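Local structure of glycoside hydrolase family 61 (Trichoderma reesei QM6a, 5O2W) at residues Val69-Thr74 with Ile180-Ser185. The protein probably acts as a copper-dependent lytic polysaccharide monooxygenase of Auxiliary Activity family 9, cleaving cellulose or related plant polysaccharides by oxidation. Sequence-based numbering, arbitrary orientation.
With MAN (alpha-D-mannopyranose), chain N.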
loop_
_atom_site.group_PDB
_atom_site.type_symbol
_atom_site.label_atom_id
_atom_site.label_comp_id
_atom_site.label_asym_id
_atom_site.label_seq_id
_atom_site.Cartn_x
_atom_site.Cartn_y
_atom_site.Cartn_z
ATOM N N VAL A 69 -16.402 -3.718 2.173
ATOM C CA VAL A 69 -16.437 -2.426 1.507
ATOM C C VAL A 69 -17.347 -2.493 0.252
ATOM O O VAL A 69 -17.687 -3.570 -0.240
ATOM C CB VAL A 69 -15.038 -1.904 1.129
ATOM C CG1 VAL A 69 -14.006 -2.194 2.238
ATOM C CG2 VAL A 69 -14.565 -2.479 -0.212
ATOM N N LYS A 70 -17.764 -1.316 -0.206
ATOM C CA LYS A 70 -18.580 -1.192 -1.414
ATOM C C LYS A 70 -17.680 -0.653 -2.505
ATOM O O LYS A 70 -16.890 0.285 -2.292
ATOM C CB LYS A 70 -19.788 -0.240 -1.190
ATOM C CG LYS A 70 -21.025 -0.865 -0.526
ATOM C CD LYS A 70 -22.042 0.217 -0.111
ATOM C CE LYS A 70 -23.442 -0.347 0.127
ATOM N NZ LYS A 70 -24.536 0.678 0.103
ATOM N N ALA A 71 -17.780 -1.241 -3.686
ATOM C CA ALA A 71 -17.072 -0.688 -4.820
ATOM C C ALA A 71 -17.455 0.831 -4.998
ATOM O O ALA A 71 -18.643 1.248 -4.903
ATOM C CB ALA A 71 -17.362 -1.521 -6.069
ATOM N N GLY A 72 -16.418 1.646 -5.181
ATOM C CA GLY A 72 -16.548 3.068 -5.184
ATOM C C GLY A 72 -16.174 3.744 -3.867
ATOM O O GLY A 72 -16.063 4.939 -3.837
ATOM N N ASP A 73 -15.974 2.981 -2.787
ATOM C CA ASP A 73 -15.666 3.563 -1.492
ATOM C C ASP A 73 -14.256 4.073 -1.590
ATOM O O ASP A 73 -13.427 3.482 -2.333
ATOM C CB ASP A 73 -15.674 2.519 -0.357
ATOM C CG ASP A 73 -17.056 2.181 0.150
ATOM O OD1 ASP A 73 -18.005 2.940 -0.149
ATOM O OD2 ASP A 73 -17.181 1.124 0.856
ATOM N N THR A 74 -13.961 5.120 -0.822
ATOM C CA THR A 74 -12.568 5.533 -0.633
ATOM C C THR A 74 -12.084 5.006 0.708
ATOM O O THR A 74 -12.862 4.890 1.702
ATOM C CB THR A 74 -12.352 7.077 -0.657
ATOM O OG1 THR A 74 -13.173 7.672 0.344
ATOM C CG2 THR A 74 -12.687 7.696 -2.063
ATOM N N ILE A 180 -9.874 -6.922 2.285
ATOM C CA ILE A 180 -11.220 -6.384 2.053
ATOM C C ILE A 180 -12.103 -7.405 1.302
ATOM O O ILE A 180 -11.612 -8.287 0.515
ATOM C CB ILE A 180 -11.178 -5.055 1.279
ATOM C CG1 ILE A 180 -10.668 -5.258 -0.145
ATOM C CG2 ILE A 180 -10.263 -4.071 1.973
ATOM C CD1 ILE A 180 -10.619 -4.012 -0.996
ATOM N N ALA A 181 -13.406 -7.289 1.595
ATOM C CA ALA A 181 -14.452 -7.970 0.849
ATOM C C ALA A 181 -15.319 -6.914 0.127
ATOM O O ALA A 181 -15.993 -6.078 0.755
ATOM C CB ALA A 181 -15.285 -8.840 1.768
ATOM N N VAL A 182 -15.294 -6.983 -1.209
ATOM C CA VAL A 182 -15.945 -6.017 -2.039
ATOM C C VAL A 182 -17.326 -6.473 -2.539
ATOM O O VAL A 182 -17.480 -7.574 -3.042
ATOM C CB VAL A 182 -15.062 -5.583 -3.227
ATOM C CG1 VAL A 182 -15.834 -4.612 -4.144
ATOM C CG2 VAL A 182 -13.808 -4.899 -2.717
ATOM N N SER A 183 -18.306 -5.592 -2.359
ATOM C CA SER A 183 -19.628 -5.738 -2.956
ATOM C C SER A 183 -19.797 -4.706 -4.031
ATOM O O SER A 183 -19.364 -3.554 -3.870
ATOM C CB SER A 183 -20.725 -5.517 -1.909
ATOM O OG SER A 183 -20.964 -6.706 -1.163
ATOM N N GLY A 184 -20.488 -5.095 -5.092
ATOM C CA GLY A 184 -20.873 -4.141 -6.126
ATOM C C GLY A 184 -21.531 -4.814 -7.308
ATOM O O GLY A 184 -21.805 -5.982 -7.262
ATOM N N SER A 185 -21.781 -4.039 -8.359
ATOM C CA SER A 185 -22.528 -4.462 -9.523
ATOM C C SER A 185 -21.646 -4.708 -10.774
ATOM O O SER A 185 -22.134 -5.264 -11.770
ATOM C CB SER A 185 -23.506 -3.357 -9.862
ATOM O OG SER A 185 -22.876 -2.390 -10.701
HETATM C C1 MAN N . -13.405 11.080 5.256
HETATM C C2 MAN N . -13.747 9.593 5.502
HETATM C C3 MAN N . -12.666 8.674 4.931
HETATM C C4 MAN N . -12.402 9.026 3.462
HETATM C C5 MAN N . -12.127 10.550 3.309
HETATM C C6 MAN N . -11.826 11.076 1.899
HETATM O O2 MAN N . -14.961 9.437 4.836
HETATM O O3 MAN N . -12.898 7.267 5.139
HETATM O O4 MAN N . -11.383 8.185 2.953
HETATM O O5 MAN N . -13.169 11.373 3.880
HETATM O O6 MAN N . -12.496 10.362 0.899
#
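A parallel strand pairing at the edge of a beta sandwich brings the end of strand 67-70 alongside strand 172-183, with Val69 opposite Val182 and Lys70 opposite Ser183. Three nearly straight backbone bonds tie them: Val69 N gives to Ala181 O (2.8 Å), Ser183 N to Val69 O (3.0 Å), and Ala71 N to Ser183 O (2.8 Å), the last just past the strand end. On the buried face, in the conformer given, chi1 of -40° sets Val69 CG1 beside its own backbone N, where it rests on Ile180 CB at 4.1 Å, and Val69 CG2 against Val182 CG2 at 3.6 Å; Ile9 of strand 3-9 also meets Val69. Ala71 CB extends the apolar patch by touching Val182 CG1 at 3.9 Å.

Beyond Lys70 the chain reverses in a type II turn, where Gly72 takes a positive phi of 99°. In the conformer given, Asp73 OD2 accepts the N-H of Lys70 (N to OD2 2.7 Å), which comes from above the carboxylate plane. Thr74 then starts strand 74-80, its OG1 hydrogen-bonded to O6 of a mannose. The turn thus carries the chain from an edge strand of one sheet into the other sheet of the immunoglobulin-like beta sandwich of AA9 enzymes.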